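PDB 5DIK: alkyl hydroperoxide reductase AhpD from Legionella pneumophila, which probably reduces hydroperoxides as a carboxymuconolactone decarboxylase family alkylhydroperoxidase, consistent with a role in the antioxidative response. Local coordinates for residues Leu106-Ala109 with Ala110-Leu113; Ser10-Phe13 with Ser14-Lys18. All coordinates share one frame; numbering follows the deposited sequence.

Contact 1: residues Leu106-Ala109 with Ala110-Leu113; sequences LMYA and AEAL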
ATOM      1  N   LEU A 106       2.277  10.493   9.608  1.00 16.06           N
ATOM      2  CA  LEU A 106       2.267  11.824  10.251  1.00 17.90           C
ATOM      3  C   LEU A 106       1.589  12.874   9.369  1.00 16.99           C
ATOM      4  O   LEU A 106       0.814  13.694   9.866  1.00 19.41           O
ATOM      5  CB  LEU A 106       3.683  12.237  10.614  1.00 18.59           C
ATOM      6  CG  LEU A 106       3.797  13.533  11.403  1.00 19.76           C
ATOM      7  CD1 LEU A 106       3.083  13.398  12.742  1.00 20.63           C
ATOM      8  CD2 LEU A 106       5.268  13.869  11.579  1.00 20.34           C
ATOM      9  N   MET A 107       1.839  12.835   8.063  1.00 18.73           N
ATOM     10  CA  MET A 107       1.181  13.744   7.103  1.00 18.50           C
ATOM     11  C   MET A 107      -0.347  13.596   7.050  1.00 18.75           C
ATOM     12  O   MET A 107      -1.093  14.587   7.060  1.00 15.40           O
ATOM     13  CB  MET A 107       1.710  13.542   5.686  1.00 19.92           C
ATOM     14  CG  MET A 107       3.210  13.650   5.512  1.00 21.90           C
ATOM     15  SD  MET A 107       3.920  15.288   5.907  1.00 22.03           S
ATOM     16  CE  MET A 107       4.378  15.123   7.605  1.00 23.69           C
ATOM     17  N   TYR A 108      -0.834  12.356   7.028  1.00 16.50           N
ATOM     18  CA  TYR A 108      -2.264  12.129   7.066  1.00 16.19           C
ATOM     19  C   TYR A 108      -2.882  12.318   8.446  1.00 15.93           C
ATOM     20  O   TYR A 108      -4.095  12.570   8.562  1.00 16.70           O
ATOM     21  CB  TYR A 108      -2.618  10.755   6.418  1.00 16.95           C
ATOM     22  CG  TYR A 108      -2.437  10.874   4.931  1.00 17.51           C
ATOM     23  CD1 TYR A 108      -3.446  11.377   4.130  1.00 18.60           C
ATOM     24  CD2 TYR A 108      -1.209  10.556   4.336  1.00 19.00           C
ATOM     25  CE1 TYR A 108      -3.272  11.538   2.776  1.00 20.60           C
ATOM     26  CE2 TYR A 108      -1.015  10.743   2.985  1.00 21.22           C
ATOM     27  CZ  TYR A 108      -2.040  11.221   2.204  1.00 22.84           C
ATOM     28  OH  TYR A 108      -1.844  11.376   0.847  1.00 27.77           O
ATOM     29  N   ALA A 109      -2.082  12.197   9.501  1.00 15.23           N
ATOM     30  CA  ALA A 109      -2.603  12.500  10.837  1.00 15.79           C
ATOM     31  C   ALA A 109      -2.947  13.984  10.892  1.00 16.69           C
ATOM     32  O   ALA A 109      -3.942  14.368  11.509  1.00 15.75           O
ATOM     33  CB  ALA A 109      -1.593  12.126  11.903  1.00 16.53           C
ATOM     34  N   ALA A 110      -2.117  14.805  10.256  1.00 16.31           N
ATOM     35  CA  ALA A 110      -2.404  16.230  10.143  1.00 18.81           C
ATOM     36  C   ALA A 110      -3.723  16.475   9.443  1.00 19.86           C
ATOM     37  O   ALA A 110      -4.536  17.270   9.908  1.00 19.39           O
ATOM     38  CB  ALA A 110      -1.276  16.960   9.434  1.00 19.22           C
ATOM     39  N   GLU A 111      -3.980  15.758   8.355  1.00 19.68           N
ATOM     40  CA  GLU A 111      -5.265  15.832   7.667  1.00 20.05           C
ATOM     41  C   GLU A 111      -6.417  15.399   8.559  1.00 19.93           C
ATOM     42  O   GLU A 111      -7.489  16.023   8.547  1.00 18.80           O
ATOM     43  CB  GLU A 111      -5.274  14.950   6.395  1.00 23.46           C
ATOM     44  CG  GLU A 111      -4.360  15.447   5.302  1.00 29.81           C
ATOM     45  CD  GLU A 111      -4.862  15.123   3.893  1.00 38.59           C
ATOM     46  OE1 GLU A 111      -5.938  14.468   3.716  1.00 43.34           O
ATOM     47  OE2 GLU A 111      -4.171  15.540   2.935  1.00 45.64           O
ATOM     48  N   ALA A 112      -6.229  14.320   9.332  1.00 18.07           N
ATOM     49  CA  ALA A 112      -7.284  13.877  10.228  1.00 17.94           C
ATOM     50  C   ALA A 112      -7.651  14.949  11.307  1.00 19.42           C
ATOM     51  O   ALA A 112      -8.807  15.101  11.675  1.00 16.84           O
ATOM     52  CB  ALA A 112      -6.897  12.584  10.909  1.00 18.68           C
ATOM     53  N   LEU A 113      -6.645  15.613  11.849  1.00 19.17           N
ATOM     54  CA  LEU A 113      -6.896  16.626  12.880  1.00 20.54           C
ATOM     55  C   LEU A 113      -7.661  17.792  12.233  1.00 20.86           C
ATOM     56  O   LEU A 113      -8.616  18.284  12.807  1.00 22.47           O
ATOM     57  CB  LEU A 113      -5.603  17.123  13.485  1.00 22.53           C
ATOM     58  CG  LEU A 113      -5.797  18.155  14.609  1.00 23.85           C
ATOM     59  CD1 LEU A 113      -6.650  17.591  15.734  1.00 25.64           C
ATOM     60  CD2 LEU A 113      -4.462  18.604  15.143  1.00 24.36           C
TER

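Contact 2: residues Ser10-Phe13 with Ser14-Lys18; sequences SDKF and SHITK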
ATOM      1  N   SER A  10     -11.803  26.569   4.498  1.00 48.75           N
ATOM      2  CA  SER A  10     -12.212  25.946   5.797  1.00 48.03           C
ATOM      3  C   SER A  10     -13.259  24.826   5.671  1.00 43.07           C
ATOM      4  O   SER A  10     -13.659  24.262   6.680  1.00 42.41           O
ATOM      5  CB  SER A  10     -12.709  27.038   6.773  1.00 50.54           C
ATOM      6  OG  SER A  10     -13.867  27.700   6.293  1.00 52.16           O
ATOM      7  N   ASP A  11     -13.696  24.496   4.453  1.00 38.96           N
ATOM      8  CA  ASP A  11     -14.659  23.407   4.249  1.00 37.39           C
ATOM      9  C   ASP A  11     -14.103  22.264   3.355  1.00 31.37           C
ATOM     10  O   ASP A  11     -14.854  21.614   2.628  1.00 30.09           O
ATOM     11  CB  ASP A  11     -15.923  23.976   3.594  1.00 40.26           C
ATOM     12  CG  ASP A  11     -15.686  24.324   2.136  1.00 43.43           C
ATOM     13  OD1 ASP A  11     -14.553  24.772   1.828  1.00 47.40           O
ATOM     14  OD2 ASP A  11     -16.576  24.104   1.289  1.00 51.58           O
ATOM     15  N   LYS A  12     -12.801  22.048   3.404  1.00 30.25           N
ATOM     16  CA  LYS A  12     -12.137  21.035   2.576  1.00 30.19           C
ATOM     17  C   LYS A  12     -12.806  19.661   2.643  1.00 26.61           C
ATOM     18  O   LYS A  12     -13.141  19.076   1.615  1.00 23.35           O
ATOM     19  CB  LYS A  12     -10.696  20.891   3.024  1.00 31.63           C
ATOM     20  CG  LYS A  12      -9.904  19.870   2.236  1.00 34.82           C
ATOM     21  CD  LYS A  12      -8.496  19.770   2.802  1.00 38.03           C
ATOM     22  CE  LYS A  12      -7.697  18.719   2.067  1.00 38.82           C
ATOM     23  NZ  LYS A  12      -6.322  18.679   2.636  1.00 42.68           N
ATOM     24  N   PHE A  13     -13.018  19.159   3.856  1.00 25.30           N
ATOM     25  CA  PHE A  13     -13.556  17.799   4.030  1.00 25.97           C
ATOM     26  C   PHE A  13     -15.065  17.713   3.878  1.00 28.97           C
ATOM     27  O   PHE A  13     -15.598  16.654   3.520  1.00 25.69           O
ATOM     28  CB  PHE A  13     -13.088  17.202   5.356  1.00 25.54           C
ATOM     29  CG  PHE A  13     -11.626  16.912   5.362  1.00 26.08           C
ATOM     30  CD1 PHE A  13     -11.140  15.726   4.799  1.00 27.18           C
ATOM     31  CD2 PHE A  13     -10.722  17.819   5.877  1.00 25.78           C
ATOM     32  CE1 PHE A  13      -9.780  15.462   4.765  1.00 25.87           C
ATOM     33  CE2 PHE A  13      -9.361  17.561   5.844  1.00 26.57           C
ATOM     34  CZ  PHE A  13      -8.890  16.371   5.294  1.00 27.75           C
ATOM     35  N   SER A  14     -15.774  18.813   4.138  1.00 26.27           N
ATOM     36  CA  SER A  14     -17.189  18.840   3.814  1.00 27.22           C
ATOM     37  C   SER A  14     -17.366  18.666   2.308  1.00 25.91           C
ATOM     38  O   SER A  14     -18.208  17.901   1.868  1.00 29.01           O
ATOM     39  CB  SER A  14     -17.849  20.166   4.279  1.00 29.31           C
ATOM     40  OG  SER A  14     -19.196  20.203   3.848  1.00 32.27           O
ATOM     41  N   HIS A  15     -16.557  19.367   1.534  1.00 27.29           N
ATOM     42  CA  HIS A  15     -16.598  19.291   0.083  1.00 32.30           C
ATOM     43  C   HIS A  15     -16.201  17.880  -0.411  1.00 30.26           C
ATOM     44  O   HIS A  15     -16.853  17.306  -1.288  1.00 25.76           O
ATOM     45  CB  HIS A  15     -15.726  20.429  -0.484  1.00 38.47           C
ATOM     46  CG  HIS A  15     -15.672  20.501  -1.977  1.00 47.70           C
ATOM     47  ND1 HIS A  15     -14.610  20.005  -2.711  1.00 53.63           N
ATOM     48  CD2 HIS A  15     -16.523  21.052  -2.878  1.00 56.28           C
ATOM     49  CE1 HIS A  15     -14.823  20.223  -3.997  1.00 57.30           C
ATOM     50  NE2 HIS A  15     -15.979  20.852  -4.127  1.00 57.94           N
ATOM     51  N   ILE A  16     -15.161  17.308   0.184  1.00 26.57           N
ATOM     52  CA  ILE A  16     -14.695  15.975  -0.246  1.00 25.51           C
ATOM     53  C   ILE A  16     -15.796  14.947   0.006  1.00 22.48           C
ATOM     54  O   ILE A  16     -16.144  14.186  -0.890  1.00 23.53           O
ATOM     55  CB  ILE A  16     -13.374  15.581   0.465  1.00 26.76           C
ATOM     56  CG1 ILE A  16     -12.222  16.413  -0.074  1.00 25.95           C
ATOM     57  CG2 ILE A  16     -13.079  14.093   0.281  1.00 27.98           C
ATOM     58  CD1 ILE A  16     -10.947  16.317   0.729  1.00 26.14           C
ATOM     59  N   THR A  17     -16.381  14.952   1.201  1.00 22.03           N
ATOM     60  CA  THR A  17     -17.395  13.960   1.571  1.00 22.71           C
ATOM     61  C   THR A  17     -18.686  14.152   0.800  1.00 24.60           C
ATOM     62  O   THR A  17     -19.310  13.189   0.355  1.00 21.22           O
ATOM     63  CB  THR A  17     -17.688  13.960   3.086  1.00 24.19           C
ATOM     64  OG1 THR A  17     -18.009  15.289   3.539  1.00 26.40           O
ATOM     65  CG2 THR A  17     -16.466  13.451   3.846  1.00 24.37           C
ATOM     66  N   LYS A  18     -19.099  15.402   0.604  1.00 25.97           N
ATOM     67  CA  LYS A  18     -20.307  15.655  -0.202  1.00 27.04           C
ATOM     68  C   LYS A  18     -20.150  15.186  -1.651  1.00 24.81           C
ATOM     69  O   LYS A  18     -21.069  14.616  -2.204  1.00 25.19           O
ATOM     70  CB  LYS A  18     -20.717  17.148  -0.141  1.00 29.76           C
ATOM     71  CG  LYS A  18     -21.346  17.498   1.203  1.00 35.68           C
ATOM     72  CD  LYS A  18     -21.608  18.993   1.365  1.00 41.03           C
ATOM     73  CE  LYS A  18     -22.900  19.391   0.676  1.00 48.20           C
ATOM     74  NZ  LYS A  18     -23.210  20.844   0.871  1.00 54.28           N
TER

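Contact 1: residues Leu106-Ala109 with Ala110-Leu113
Tyr108 and Glu111 lie side by side one turn apart on a helix. The carboxylate of Glu111 comes obliquely to the phenol ring, with OE1 4.0 Å from Tyr108 CD1 and OE2 4.1 Å from Tyr108 CE1. The ring and carboxylate planes are turned 51° apart, so the two groups do not stack. Both side chains leave the backbone with CG anti to the carbonyl carbon (chi1 -72° for Tyr108, -68° for Glu111), and these near-equal torsions send them off the same way. The bend of the Glu111 chain at chi2 brings its carboxylate back beside the ring.

The short side chains sit against backbone carbonyls. Ala110 CB packs 3.4 Å from Met107 O, and Ala112 CB is 3.5 Å from Ala109 O. The turn is held by i to i+4 bonds: Ala112 N reaches Tyr108 O at 2.9 Å and Leu113 N reaches Ala109 O at 3.0 Å. The bond from Glu111 N to Met107 O is weak.

Small Ala109 and Ala112 face Leu94 of helix 87-99. Tyr108 and Ala112 also touch Val65 and Ile73 of two further helices. Met107 packs on Cys72 of a second subunit, one of the two cysteines of the 69-72 disulfide, and Tyr108 on Pro70 of that subunit. This is a regular alpha-helical segment in the all-helical AhpD-like fold, largely buried between the other helices of its own chain and a second subunit.

Contact 2: residues Ser10-Phe13 with Ser14-Lys18
Thr17 has OG1 between its backbone N and carbonyl carbon (chi1 53°), which turns the hydroxyl back along the helix. OG1 then lies 2.8 Å from Phe13 O and 3.1 Å from Ser14 O. Phe13 O also takes the amide of Thr17 at 3.0 Å, and Thr17 CG2 packs against the same oxygen at 3.3 Å.

Ile16 chi1 (-71°) sets CG1 beside the backbone N, and the extended step to CD1 carries that methyl to Lys12 and Phe13. There it meets Lys12 CG at 4.0 Å and Phe13 CD1 at 4.1 Å. The Ile16 side chain lies alongside both, pointing the same way as each.

This is the N-terminal end of helix 12-30, with Asp11 at the N-cap position. The Asp11 side chain makes no capping bond; Glu118 of helix 102-120 instead accepts the Phe13 and Ser14 amides. Asp11 O does take the His15 amide, at 3.0 Å. The Asp11 carboxylate and His15 ring planes are 49° apart, and OD2 comes near His15 CB. Phe13 is buried against Glu114, Ala115 and Phe119 of helix 102-120.

Overall arrangement
The modelled chain starts at Ser10 and enters helix 12-30, where contact 2 closes a local turn at once. Helices 32-46, 53-66, 70-82 and 87-99 follow before contact 1 forms within the last helix, 102-120. The contacts are in series and neither encloses the other. Their centres are about 15 Å apart, yet they touch: Phe13 CZ is 3.6 Å from Glu111 O, and Lys12 NZ is 3.8 Å from Glu111 OE2, a long and weak approach of opposite charges. The start of the first helix is thus packed on the last. From there, contact 1 leads to helices 53-66, 70-82 and 87-99 and to a second subunit.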